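Local coordinates for beta-Lactamase/D-Alanine Carboxypeptidase (Pseudomonas syringae pv. tomato, PDB 5EVI), which probably hydrolyses beta-lactams to substituted beta-amino acids as a class C serine beta-lactamase, a source of antibiotic resistance, at residues G149-Y154 with T298-A303; A274-P279 with V316-S321; I34-H39 with L337-L342; I282-L287 with A356-Q361; L188-V193 with S232-R237. All blocks are in the same frame, centred on the assembly; numbering follows the deposited sequence.

Overall arrangement
From the N terminus, strand 31-38 waits almost the whole chain for its partner, strand 337-343; contact 3 thus closes the longest loop, and contacts 1, 2 and 5 all fall within it. Contact 1 opens at 149-154 and closes at 298-303, enclosing contact 5. Contact 2, 274-279 with 316-321, opens before contact 1 has closed, so the two cross; contact 4 crosses contacts 1, 2 and 3. Contacts 1, 2 and 3 all belong to one antiparallel sheet, from its edge strand 151-152 across to strand 31-38. Contacts 1 and 2 meet through the Arg152-Glu276 salt bridge; contact 4 joins two helices and contact 5 a loop and a helix, and helices 356-363 and 232-243 pack on the sheet.

Contact 1 of 5, residues G149-Y154 with T298-A303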
# COMPACT_ATOMS: atom_id res chain seq x y z
N GLY B 149 6.57 -19.98 0.21
CA GLY B 149 5.17 -20.31 0.49
C GLY B 149 4.87 -20.84 1.87
O GLY B 149 3.71 -20.94 2.24
N THR B 150 5.88 -21.19 2.66
CA THR B 150 5.63 -21.86 3.93
C THR B 150 5.51 -20.86 5.06
O THR B 150 4.87 -21.16 6.03
CB THR B 150 6.72 -22.89 4.28
OG1 THR B 150 7.97 -22.22 4.40
CG2 THR B 150 6.83 -23.96 3.18
N HIS B 151 6.13 -19.69 4.92
CA HIS B 151 6.03 -18.64 5.93
C HIS B 151 5.92 -17.28 5.24
O HIS B 151 6.29 -17.13 4.07
CB HIS B 151 7.23 -18.63 6.89
CG HIS B 151 7.41 -19.88 7.68
ND1 HIS B 151 7.84 -21.06 7.13
CD2 HIS B 151 7.25 -20.12 9.00
CE1 HIS B 151 7.92 -21.98 8.07
NE2 HIS B 151 7.57 -21.44 9.22
N ARG B 152 5.43 -16.29 5.96
CA ARG B 152 5.30 -14.94 5.41
C ARG B 152 6.09 -13.96 6.30
O ARG B 152 5.84 -13.90 7.51
CB ARG B 152 3.82 -14.64 5.30
CG ARG B 152 3.43 -13.31 4.66
CD ARG B 152 3.01 -12.33 5.73
NE ARG B 152 2.27 -11.17 5.23
CZ ARG B 152 1.99 -10.09 5.96
NH1 ARG B 152 2.35 -10.04 7.25
NH2 ARG B 152 1.31 -9.08 5.43
N THR B 153 7.02 -13.20 5.68
CA THR B 153 7.87 -12.19 6.37
C THR B 153 7.77 -10.82 5.69
O THR B 153 8.39 -10.58 4.64
CB THR B 153 9.36 -12.60 6.38
OG1 THR B 153 9.47 -13.96 6.78
CG2 THR B 153 10.16 -11.69 7.32
N TYR B 154 6.98 -9.93 6.29
CA TYR B 154 6.72 -8.61 5.69
C TYR B 154 8.03 -7.86 5.56
O TYR B 154 8.75 -7.69 6.55
CB TYR B 154 5.75 -7.81 6.55
CG TYR B 154 5.26 -6.47 6.00
CD1 TYR B 154 4.12 -6.40 5.19
CD2 TYR B 154 5.89 -5.27 6.35
CE1 TYR B 154 3.64 -5.18 4.73
CE2 TYR B 154 5.40 -4.05 5.89
CZ TYR B 154 4.28 -4.01 5.10
OH TYR B 154 3.80 -2.77 4.66
N THR B 298 7.88 -13.03 11.27
CA THR B 298 7.67 -14.17 10.39
C THR B 298 6.54 -15.03 10.96
O THR B 298 6.46 -15.25 12.18
CB THR B 298 8.96 -15.00 10.17
OG1 THR B 298 9.90 -14.24 9.39
CG2 THR B 298 8.66 -16.24 9.41
N GLN B 299 5.67 -15.48 10.05
CA GLN B 299 4.40 -16.12 10.38
C GLN B 299 4.20 -17.34 9.49
O GLN B 299 4.63 -17.35 8.34
CB GLN B 299 3.26 -15.14 10.07
CG GLN B 299 2.07 -15.28 10.96
CD GLN B 299 2.18 -14.43 12.21
OE1 GLN B 299 2.37 -14.93 13.30
NE2 GLN B 299 2.10 -13.14 12.04
N LYS B 300 3.54 -18.38 10.01
CA LYS B 300 3.21 -19.52 9.16
C LYS B 300 2.25 -19.08 8.06
O LYS B 300 1.41 -18.23 8.30
CB LYS B 300 2.59 -20.65 9.97
CG LYS B 300 3.58 -21.35 10.88
CD LYS B 300 2.98 -22.63 11.40
CE LYS B 300 4.02 -23.56 11.99
NZ LYS B 300 3.40 -24.90 12.12
N ALA B 301 2.40 -19.65 6.87
CA ALA B 301 1.50 -19.37 5.74
C ALA B 301 1.00 -20.67 5.13
O ALA B 301 1.73 -21.66 5.04
CB ALA B 301 2.19 -18.52 4.68
N ASP B 302 -0.25 -20.66 4.68
CA ASP B 302 -0.81 -21.78 3.95
C ASP B 302 -1.21 -21.32 2.57
O ASP B 302 -2.10 -20.47 2.43
CB ASP B 302 -2.03 -22.34 4.70
CG ASP B 302 -1.71 -23.59 5.51
OD1 ASP B 302 -0.67 -24.26 5.28
OD2 ASP B 302 -2.52 -23.93 6.40
N ALA B 303 -0.54 -21.87 1.55
CA ALA B 303 -0.84 -21.52 0.17
C ALA B 303 -2.27 -21.88 -0.19
O ALA B 303 -2.85 -22.85 0.35
CB ALA B 303 0.15 -22.14 -0.80
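Thr153 OG1 is held by two hydroxyls, Thr298 OG1 at 2.7 Å and that of Tyr146. Beyond this pair runs the antiparallel pairing of strand 151-152, outermost in the large sheet, with the start of strand 299-308. Thr153 carries OG1 beside its own backbone N (chi1 -47°), and Thr298 does likewise, which brings the hydroxyls together. Arg152 and Gln299 form the hydrogen-bonded pair: Arg152 N reaches Gln299 O at 2.7 Å, and Gln299 N returns to Arg152 O at 3.0 Å. Further along, Ala301 N bonds Thr150 O at 3.0 Å. Arg152 leads its guanidinium away to Gln271 and Glu276, while Tyr154 continues towards Ser68 and Lys318, consistent with the Tyr-Ala-Asn motif of class C enzymes. His151 lays its CB 3.8 Å from Thr298 CG2, and its ND1 donates to Thr150 OG1 at 3.0 Å, close to the ring plane.

Contact 2 of 5, residues A274-P279 with V316-S321; sequences AWEQYP and VNKTGS
Asn317 tucks CG between its backbone N and carbonyl carbon (chi1 72°), and Glu276 turns CG beside its backbone N (chi1 -51°), which sets their polar ends on one face around a bound water. The frame is an antiparallel pair in the central sheet, strand 276-278 against strand 315-322, whose Lys-Thr-Gly sequence at 318-320 is consistent with the KTG motif of class C beta-lactamases. Asn317 N donates to Glu276 O at 2.8 Å; the return bond from Glu276 N is weak. The first water donates to Glu276 OE1 at 2.6 Å and to Asn317 OD1, and accepts from Tyr278 OH; the Tyr278 ring and Asn317 amide stand nearly perpendicular, 83° apart. Glu276 OE2 itself pairs with Arg152, and Asn317 ND2 with Tyr328 and Asn291. On the other face Val316 CG1 sits over the rim of the Trp275 ring, 3.7 Å from CE3, while its CG2 lies alongside Gln277. Lys318 passes Trp275 obliquely, CB 3.9 Å from CZ3, and folds past Ala274 O, with CD 3.6 Å away. A second water bridges the segments, accepting from Thr319 N at 2.9 Å and donating a weak bond to Glu276 OE1 at 3.4 Å.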
# COMPACT_ATOMS: atom_id res chain seq x y z
N ALA B 274 0.47 -7.33 -2.29
CA ALA B 274 0.53 -6.17 -1.36
C ALA B 274 -0.73 -5.99 -0.51
O ALA B 274 -0.62 -5.90 0.73
CB ALA B 274 0.88 -4.86 -2.04
N TRP B 275 -1.90 -5.95 -1.14
CA TRP B 275 -3.14 -5.93 -0.39
C TRP B 275 -3.23 -7.13 0.54
O TRP B 275 -2.69 -8.22 0.26
CB TRP B 275 -4.40 -5.91 -1.28
CG TRP B 275 -4.51 -4.77 -2.15
CD1 TRP B 275 -4.36 -4.76 -3.51
CD2 TRP B 275 -4.82 -3.43 -1.76
NE1 TRP B 275 -4.56 -3.48 -3.99
CE2 TRP B 275 -4.86 -2.65 -2.94
CE3 TRP B 275 -5.11 -2.82 -0.51
CZ2 TRP B 275 -5.15 -1.26 -2.92
CZ3 TRP B 275 -5.39 -1.43 -0.50
CH2 TRP B 275 -5.40 -0.68 -1.70
N GLU B 276 -3.91 -6.91 1.66
CA GLU B 276 -4.30 -7.95 2.59
C GLU B 276 -5.80 -7.84 2.78
O GLU B 276 -6.39 -6.73 2.65
CB GLU B 276 -3.57 -7.80 3.91
CG GLU B 276 -2.06 -7.66 3.75
CD GLU B 276 -1.35 -7.03 4.95
OE1 GLU B 276 -1.98 -6.84 6.03
OE2 GLU B 276 -0.15 -6.73 4.78
N GLN B 277 -6.44 -8.99 3.03
CA GLN B 277 -7.92 -8.98 3.10
C GLN B 277 -8.48 -9.94 4.13
O GLN B 277 -7.77 -10.82 4.65
CB GLN B 277 -8.53 -9.24 1.72
CG GLN B 277 -8.22 -10.62 1.18
CD GLN B 277 -8.86 -10.92 -0.16
OE1 GLN B 277 -9.35 -12.06 -0.39
NE2 GLN B 277 -8.83 -9.96 -1.06
N TYR B 278 -9.76 -9.74 4.41
CA TYR B 278 -10.48 -10.44 5.46
C TYR B 278 -11.85 -10.87 4.91
O TYR B 278 -12.59 -10.02 4.40
CB TYR B 278 -10.61 -9.57 6.70
CG TYR B 278 -9.26 -9.21 7.25
CD1 TYR B 278 -8.64 -10.02 8.17
CD2 TYR B 278 -8.57 -8.11 6.78
CE1 TYR B 278 -7.40 -9.72 8.68
CE2 TYR B 278 -7.32 -7.80 7.24
CZ TYR B 278 -6.73 -8.61 8.19
OH TYR B 278 -5.47 -8.27 8.64
N PRO B 279 -12.16 -12.17 4.98
CA PRO B 279 -13.43 -12.65 4.41
C PRO B 279 -14.62 -12.28 5.28
O PRO B 279 -14.48 -12.11 6.49
CB PRO B 279 -13.25 -14.17 4.37
CG PRO B 279 -12.16 -14.47 5.32
CD PRO B 279 -11.24 -13.30 5.26
N VAL B 316 -10.76 -5.41 2.01
CA VAL B 316 -9.44 -5.28 1.47
C VAL B 316 -8.82 -4.04 2.11
O VAL B 316 -9.48 -2.98 2.27
CB VAL B 316 -9.45 -5.26 -0.08
CG1 VAL B 316 -8.05 -5.12 -0.64
CG2 VAL B 316 -10.13 -6.51 -0.63
N ASN B 317 -7.56 -4.16 2.51
CA ASN B 317 -6.90 -3.07 3.27
C ASN B 317 -5.43 -2.95 3.14
O ASN B 317 -4.75 -3.89 2.75
CB ASN B 317 -7.32 -3.04 4.75
CG ASN B 317 -6.75 -4.16 5.59
OD1 ASN B 317 -5.99 -5.04 5.10
ND2 ASN B 317 -7.06 -4.11 6.88
N LYS B 318 -4.93 -1.75 3.45
CA LYS B 318 -3.52 -1.56 3.67
C LYS B 318 -3.24 -0.44 4.65
O LYS B 318 -3.79 0.66 4.51
CB LYS B 318 -2.75 -1.29 2.36
CG LYS B 318 -1.23 -1.54 2.47
CD LYS B 318 -0.90 -3.01 2.79
CE LYS B 318 0.54 -3.24 3.20
NZ LYS B 318 1.51 -3.22 2.08
N THR B 319 -2.32 -0.72 5.59
CA THR B 319 -1.72 0.32 6.44
C THR B 319 -0.44 0.89 5.76
O THR B 319 0.27 0.17 5.03
CB THR B 319 -1.34 -0.16 7.85
OG1 THR B 319 -0.42 -1.26 7.75
CG2 THR B 319 -2.58 -0.56 8.71
N GLY B 320 -0.14 2.16 6.02
CA GLY B 320 1.09 2.77 5.50
C GLY B 320 1.65 3.85 6.40
O GLY B 320 0.90 4.75 6.82
N SER B 321 2.93 3.74 6.76
CA SER B 321 3.52 4.65 7.71
C SER B 321 4.91 5.07 7.33
O SER B 321 5.70 4.28 6.77
CB SER B 321 3.63 4.05 9.12
OG SER B 321 2.38 3.74 9.64
O HOH W 1 -4.24 -6.55 7.22
O HOH W 2 -1.81 -3.48 6.14

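Contact 3 of 5, residues I34-H39 with L337-L342; sequences IAITRH and LGIVIL
Ile339 CD1 touches two isoleucines of the facing strand, 4.0 Å from Ile36 CG1 and 4.2 Å from Ile34 CG2. Ile339 sends CG1 anti to its backbone N (chi1 -170°), carrying CD1 across to them. Ile341 extends the row beside Ile34, all four chains pointing the same way. At the far end Leu337 CD1 meets the aliphatic stem of Arg38, 3.6 Å from CG, before the guanidinium leads off. The other face is sparser: Ala35 beside Val340, and Thr37 CG2 lying 3.7 Å from Gly338 CA, where no side chain competes. Two hydrogen-bonded pairs join the antiparallel backbones, with Val340 N to Ala35 O at 2.9 Å and Gly338 N to Thr37 O at 2.7 Å, each returned. Thr37 OG1 bonds Glu240. Here the first strand of the chain, after the N-terminal helix, meets a strand from near the C terminus, flanked in the sheet by strands 43-48 and 325-332; helix 356-363 packs on the isoleucine face and helix 232-243 on the Ala35-Val340 face.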
# COMPACT_ATOMS: atom_id res chain seq x y z
N ILE B 34 -9.78 12.59 5.24
CA ILE B 34 -10.58 11.37 5.11
C ILE B 34 -11.43 11.54 3.87
O ILE B 34 -11.98 12.62 3.65
CB ILE B 34 -11.48 11.18 6.36
CG1 ILE B 34 -10.62 10.90 7.59
CG2 ILE B 34 -12.51 10.06 6.13
CD1 ILE B 34 -11.34 11.18 8.89
N ALA B 35 -11.49 10.50 3.05
CA ALA B 35 -12.40 10.42 1.93
C ALA B 35 -13.15 9.09 2.02
O ALA B 35 -12.53 8.05 2.27
CB ALA B 35 -11.64 10.51 0.64
N ILE B 36 -14.46 9.15 1.81
CA ILE B 36 -15.34 7.99 1.66
C ILE B 36 -15.91 7.92 0.24
O ILE B 36 -16.18 8.95 -0.39
CB ILE B 36 -16.53 8.04 2.67
CG1 ILE B 36 -16.01 7.98 4.11
CG2 ILE B 36 -17.54 6.91 2.45
CD1 ILE B 36 -17.03 8.44 5.12
N THR B 37 -16.11 6.69 -0.25
CA THR B 37 -16.84 6.44 -1.50
C THR B 37 -17.87 5.35 -1.20
O THR B 37 -17.57 4.36 -0.52
CB THR B 37 -15.89 6.11 -2.69
OG1 THR B 37 -16.64 6.01 -3.92
CG2 THR B 37 -15.13 4.83 -2.43
N ARG B 38 -19.11 5.57 -1.65
CA ARG B 38 -20.21 4.64 -1.43
C ARG B 38 -21.03 4.71 -2.70
O ARG B 38 -21.63 5.74 -2.99
CB ARG B 38 -21.05 5.05 -0.21
CG ARG B 38 -22.09 4.01 0.20
CD ARG B 38 -22.67 4.34 1.58
NE ARG B 38 -23.56 5.50 1.50
CZ ARG B 38 -24.81 5.48 1.00
NH1 ARG B 38 -25.38 4.37 0.54
NH2 ARG B 38 -25.50 6.61 0.95
N HIS B 39 -21.00 3.62 -3.47
CA HIS B 39 -21.57 3.53 -4.82
C HIS B 39 -21.16 4.66 -5.77
O HIS B 39 -22.01 5.19 -6.51
CB HIS B 39 -23.11 3.42 -4.77
CG HIS B 39 -23.61 2.25 -3.98
ND1 HIS B 39 -23.39 0.94 -4.36
CD2 HIS B 39 -24.34 2.19 -2.85
CE1 HIS B 39 -23.94 0.13 -3.47
NE2 HIS B 39 -24.52 0.87 -2.54
N LEU B 337 -17.90 0.29 -1.33
CA LEU B 337 -17.71 1.10 -0.13
C LEU B 337 -16.23 1.21 0.15
O LEU B 337 -15.54 0.18 0.27
CB LEU B 337 -18.43 0.47 1.05
CG LEU B 337 -18.61 1.22 2.37
CD1 LEU B 337 -19.57 2.40 2.23
CD2 LEU B 337 -19.13 0.26 3.44
N GLY B 338 -15.76 2.45 0.26
CA GLY B 338 -14.33 2.71 0.44
C GLY B 338 -13.98 3.89 1.30
O GLY B 338 -14.77 4.80 1.51
N ILE B 339 -12.75 3.87 1.81
CA ILE B 339 -12.29 4.87 2.73
C ILE B 339 -10.76 5.02 2.65
O ILE B 339 -10.02 4.04 2.55
CB ILE B 339 -12.81 4.61 4.18
CG1 ILE B 339 -12.52 5.81 5.07
CG2 ILE B 339 -12.27 3.31 4.76
CD1 ILE B 339 -13.37 5.98 6.33
N VAL B 340 -10.32 6.27 2.67
CA VAL B 340 -8.93 6.70 2.85
C VAL B 340 -8.83 7.50 4.14
O VAL B 340 -9.64 8.39 4.35
CB VAL B 340 -8.55 7.59 1.63
CG1 VAL B 340 -7.30 8.42 1.89
CG2 VAL B 340 -8.42 6.77 0.34
N ILE B 341 -7.86 7.19 5.03
CA ILE B 341 -7.57 7.99 6.19
C ILE B 341 -6.07 8.34 6.17
O ILE B 341 -5.20 7.44 6.28
CB ILE B 341 -7.92 7.32 7.53
CG1 ILE B 341 -9.40 6.90 7.55
CG2 ILE B 341 -7.58 8.26 8.69
CD1 ILE B 341 -9.81 5.99 8.69
N LEU B 342 -5.80 9.62 6.00
CA LEU B 342 -4.41 10.14 5.88
C LEU B 342 -4.09 11.16 6.98
O LEU B 342 -4.81 12.11 7.20
CB LEU B 342 -4.12 10.68 4.46
CG LEU B 342 -4.31 9.78 3.21
CD1 LEU B 342 -4.17 10.50 1.90
CD2 LEU B 342 -3.37 8.57 3.19

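Contact 4 of 5, residues I282-L287 with A356-Q361; sequences IHLDVL and AYRILQ
Leu284 covers one face of the Tyr357 ring in a CH-pi contact, CB standing 4.1 Å from the ring centroid and only 11° off its normal. Two further apolar touches add to it: Leu284 CD1 reaches back to Tyr357 CG at 3.9 Å, and Leu287 CD1 approaches Tyr357 CD1 at 4.3 Å. With CG anti to its backbone N (chi1 -179°), Tyr357 holds its ring out from helix 356-363 towards Leu284. The bent chain of Arg358 brings NH2 obliquely to within 4.1 Å of Leu284 CD2. This is surface packing between the start of helix 284-290, with His283 in the N-cap position and Leu287 N bonded to His283 O, and the C-terminal helix of the class C fold. Trp315 of the sheet touches both helices, through Leu287 and Leu360. Polar linkage across the contact runs through one water, which accepts from Leu284 N at 2.9 Å, an amide of the first helical turn, and lies 2.5 Å from Tyr357 OH.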
# COMPACT_ATOMS: atom_id res chain seq x y z
N ILE B 282 -17.03 -9.87 8.59
CA ILE B 282 -15.83 -9.12 8.92
C ILE B 282 -15.96 -8.65 10.37
O ILE B 282 -16.87 -7.88 10.71
CB ILE B 282 -15.63 -7.96 7.90
CG1 ILE B 282 -15.18 -8.54 6.53
CG2 ILE B 282 -14.59 -6.96 8.39
CD1 ILE B 282 -15.91 -7.95 5.34
N HIS B 283 -15.09 -9.16 11.25
CA HIS B 283 -15.06 -8.77 12.67
C HIS B 283 -13.92 -7.82 13.00
O HIS B 283 -12.77 -8.06 12.59
CB HIS B 283 -14.97 -10.01 13.55
CG HIS B 283 -16.24 -10.80 13.60
ND1 HIS B 283 -16.54 -11.80 12.70
CD2 HIS B 283 -17.30 -10.71 14.43
CE1 HIS B 283 -17.74 -12.29 12.97
NE2 HIS B 283 -18.21 -11.66 14.04
N LEU B 284 -14.23 -6.76 13.76
CA LEU B 284 -13.21 -5.77 14.17
C LEU B 284 -11.99 -6.41 14.81
O LEU B 284 -10.86 -6.07 14.47
CB LEU B 284 -13.79 -4.74 15.16
CG LEU B 284 -12.84 -3.60 15.59
CD1 LEU B 284 -12.19 -2.89 14.42
CD2 LEU B 284 -13.55 -2.60 16.49
N ASP B 285 -12.21 -7.33 15.74
CA ASP B 285 -11.09 -7.94 16.44
C ASP B 285 -10.17 -8.68 15.50
O ASP B 285 -8.99 -8.74 15.76
CB ASP B 285 -11.54 -8.92 17.49
CG ASP B 285 -12.19 -8.26 18.68
OD1 ASP B 285 -12.13 -7.02 18.87
OD2 ASP B 285 -12.80 -9.05 19.43
N VAL B 286 -10.73 -9.30 14.45
CA VAL B 286 -9.93 -9.94 13.41
C VAL B 286 -9.11 -8.90 12.64
O VAL B 286 -7.93 -9.12 12.40
CB VAL B 286 -10.79 -10.82 12.48
CG1 VAL B 286 -10.04 -11.26 11.22
CG2 VAL B 286 -11.28 -12.04 13.26
N LEU B 287 -9.73 -7.78 12.28
CA LEU B 287 -9.01 -6.69 11.58
C LEU B 287 -7.86 -6.15 12.44
O LEU B 287 -6.76 -5.90 11.94
CB LEU B 287 -9.96 -5.56 11.22
CG LEU B 287 -11.00 -5.84 10.15
CD1 LEU B 287 -11.90 -4.62 9.97
CD2 LEU B 287 -10.31 -6.21 8.86
N ALA B 356 -11.64 3.59 10.74
CA ALA B 356 -12.20 3.19 9.44
C ALA B 356 -13.45 2.34 9.63
O ALA B 356 -14.45 2.57 8.99
CB ALA B 356 -11.15 2.42 8.65
N TYR B 357 -13.39 1.39 10.56
CA TYR B 357 -14.51 0.49 10.86
C TYR B 357 -15.77 1.29 11.26
O TYR B 357 -16.85 1.12 10.65
CB TYR B 357 -14.11 -0.50 11.95
CG TYR B 357 -15.18 -1.51 12.36
CD1 TYR B 357 -15.31 -2.75 11.73
CD2 TYR B 357 -16.07 -1.22 13.38
CE1 TYR B 357 -16.29 -3.66 12.13
CE2 TYR B 357 -17.05 -2.11 13.78
CZ TYR B 357 -17.18 -3.31 13.14
OH TYR B 357 -18.17 -4.15 13.60
N ARG B 358 -15.61 2.18 12.25
CA ARG B 358 -16.71 3.03 12.76
C ARG B 358 -17.34 3.89 11.68
O ARG B 358 -18.58 3.98 11.57
CB ARG B 358 -16.24 3.97 13.87
CG ARG B 358 -16.72 3.58 15.24
CD ARG B 358 -15.84 2.52 15.87
NE ARG B 358 -14.88 3.14 16.77
CZ ARG B 358 -14.15 2.50 17.68
NH1 ARG B 358 -13.30 3.21 18.43
NH2 ARG B 358 -14.23 1.17 17.85
N ILE B 359 -16.49 4.54 10.90
CA ILE B 359 -16.98 5.45 9.88
C ILE B 359 -17.74 4.67 8.81
O ILE B 359 -18.81 5.09 8.42
CB ILE B 359 -15.86 6.31 9.26
CG1 ILE B 359 -15.38 7.35 10.26
CG2 ILE B 359 -16.32 7.01 7.98
CD1 ILE B 359 -14.18 8.12 9.78
N LEU B 360 -17.19 3.55 8.33
CA LEU B 360 -17.93 2.73 7.38
C LEU B 360 -19.21 2.16 7.98
O LEU B 360 -20.20 2.03 7.27
CB LEU B 360 -17.04 1.62 6.79
CG LEU B 360 -15.90 2.13 5.90
CD1 LEU B 360 -15.29 0.92 5.21
CD2 LEU B 360 -16.36 3.17 4.89
N GLN B 361 -19.21 1.87 9.28
CA GLN B 361 -20.43 1.44 9.99
C GLN B 361 -21.51 2.55 9.95
O GLN B 361 -22.66 2.26 9.70
CB GLN B 361 -20.11 1.00 11.42
CG GLN B 361 -21.28 0.47 12.24
CD GLN B 361 -20.88 0.02 13.63
OE1 GLN B 361 -21.41 0.48 14.63
NE2 GLN B 361 -19.92 -0.89 13.71
O HOH W 3 -17.03 -6.25 14.31

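Contact 5 of 5, residues L188-V193 with S232-R237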
# COMPACT_ATOMS: atom_id res chain seq x y z
N LEU B 188 -4.56 9.56 -11.99
CA LEU B 188 -4.05 10.10 -10.74
C LEU B 188 -3.00 11.20 -10.94
O LEU B 188 -1.80 10.97 -10.73
CB LEU B 188 -3.44 8.97 -9.90
CG LEU B 188 -4.41 7.83 -9.59
CD1 LEU B 188 -3.71 6.77 -8.78
CD2 LEU B 188 -5.64 8.37 -8.86
N ASN B 189 -3.45 12.40 -11.23
CA ASN B 189 -2.52 13.49 -11.60
C ASN B 189 -1.91 14.27 -10.43
O ASN B 189 -1.10 15.19 -10.69
CB ASN B 189 -3.17 14.43 -12.60
CG ASN B 189 -3.87 13.68 -13.71
OD1 ASN B 189 -5.08 13.79 -13.88
ND2 ASN B 189 -3.12 12.83 -14.43
N SER B 190 -2.28 13.91 -9.19
CA SER B 190 -1.73 14.48 -7.94
C SER B 190 -1.10 13.38 -7.02
O SER B 190 -1.25 13.41 -5.80
CB SER B 190 -2.83 15.28 -7.21
OG SER B 190 -2.78 15.15 -5.79
N THR B 191 -0.42 12.42 -7.65
CA THR B 191 0.26 11.32 -6.97
C THR B 191 1.70 11.24 -7.48
O THR B 191 1.94 11.27 -8.70
CB THR B 191 -0.51 10.01 -7.25
OG1 THR B 191 -1.83 10.12 -6.73
CG2 THR B 191 0.15 8.81 -6.59
N TYR B 192 2.67 11.15 -6.56
CA TYR B 192 4.08 11.34 -6.92
C TYR B 192 4.97 10.38 -6.17
O TYR B 192 4.73 10.13 -5.00
CB TYR B 192 4.52 12.75 -6.60
CG TYR B 192 3.61 13.79 -7.19
CD1 TYR B 192 3.67 14.11 -8.55
CD2 TYR B 192 2.67 14.42 -6.40
CE1 TYR B 192 2.82 15.05 -9.09
CE2 TYR B 192 1.81 15.37 -6.92
CZ TYR B 192 1.88 15.68 -8.26
OH TYR B 192 0.98 16.61 -8.72
N VAL B 193 5.99 9.88 -6.86
CA VAL B 193 7.20 9.36 -6.20
C VAL B 193 8.18 10.49 -5.85
O VAL B 193 8.87 10.40 -4.81
CB VAL B 193 7.90 8.30 -7.08
CG1 VAL B 193 9.24 7.88 -6.47
CG2 VAL B 193 7.00 7.10 -7.30
N SER B 232 -5.89 12.72 -0.66
CA SER B 232 -7.04 11.89 -0.42
C SER B 232 -7.95 11.88 -1.66
O SER B 232 -8.57 10.87 -1.93
CB SER B 232 -7.79 12.27 0.84
OG SER B 232 -8.38 13.53 0.76
N ARG B 233 -7.97 12.97 -2.41
CA ARG B 233 -8.72 13.03 -3.68
C ARG B 233 -8.21 12.00 -4.72
O ARG B 233 -9.01 11.26 -5.32
CB ARG B 233 -8.69 14.46 -4.24
CG ARG B 233 -9.73 14.66 -5.33
CD ARG B 233 -9.76 16.08 -5.79
NE ARG B 233 -10.31 17.02 -4.80
CZ ARG B 233 -11.62 17.25 -4.58
NH1 ARG B 233 -12.58 16.59 -5.21
NH2 ARG B 233 -11.97 18.19 -3.71
N ASP B 234 -6.90 11.89 -4.88
CA ASP B 234 -6.31 10.87 -5.77
C ASP B 234 -6.41 9.45 -5.22
O ASP B 234 -6.68 8.53 -5.99
CB ASP B 234 -4.85 11.11 -6.05
CG ASP B 234 -4.61 11.88 -7.32
OD1 ASP B 234 -5.56 12.57 -7.80
OD2 ASP B 234 -3.46 11.77 -7.85
N LEU B 235 -6.17 9.26 -3.93
CA LEU B 235 -6.13 7.90 -3.39
C LEU B 235 -7.56 7.30 -3.38
O LEU B 235 -7.74 6.14 -3.62
CB LEU B 235 -5.45 7.88 -2.03
CG LEU B 235 -5.09 6.55 -1.39
CD1 LEU B 235 -4.19 5.73 -2.31
CD2 LEU B 235 -4.43 6.80 -0.04
N ILE B 236 -8.59 8.13 -3.18
CA ILE B 236 -9.96 7.62 -3.22
C ILE B 236 -10.33 7.18 -4.66
O ILE B 236 -11.02 6.18 -4.83
CB ILE B 236 -10.97 8.59 -2.53
CG1 ILE B 236 -12.19 7.85 -1.93
CG2 ILE B 236 -11.48 9.64 -3.49
CD1 ILE B 236 -11.92 6.88 -0.81
N ARG B 237 -9.83 7.89 -5.68
CA ARG B 237 -9.84 7.44 -7.09
C ARG B 237 -9.22 6.07 -7.26
O ARG B 237 -9.83 5.20 -7.88
CB ARG B 237 -9.18 8.46 -8.05
CG ARG B 237 -10.17 9.32 -8.82
CD ARG B 237 -9.51 10.48 -9.58
NE ARG B 237 -10.06 10.65 -10.94
CZ ARG B 237 -9.87 9.79 -11.96
NH1 ARG B 237 -9.17 8.67 -11.81
NH2 ARG B 237 -10.41 10.05 -13.14
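The irregular backbone of 188-193 curls over the Asp234 side chain on the first turn of helix 232-243, with Leu188 CA 5.5 Å from Asp234 CA. Asp234 OD2 fills the bend and accepts two bonds. Ser190 N approaches at 2.8 Å from the syn side, 30° out of the carboxylate plane and with a bent N-H angle of 137°; Thr191 OG1 donates at 2.6 Å to the anti lone pair. Thr191 places OG1 beside its backbone N (chi1 -61°), which aims it at the carboxylate, and the same hydroxyl is also bonded to Ser230. These two donors pin the buried carboxylate, whose negative charge near the N-terminal end of the helix is probably favoured by the helix dipole. Just before the helix, Ser231 OG is hydrogen-bonded to Asp234 N and also pairs with Ser190 OG, so the serine links helix start and loop. Apolar contact comes from Leu188, whose CD2 lies 3.6 Å from Arg237 CB, the two side chains running in opposite senses. The loop follows helix 174-185, where Phe183 touches Thr191, while the helix sets Leu235 and Ile236 against strand 337-343, Ile236 reaching strand 31-38 as well.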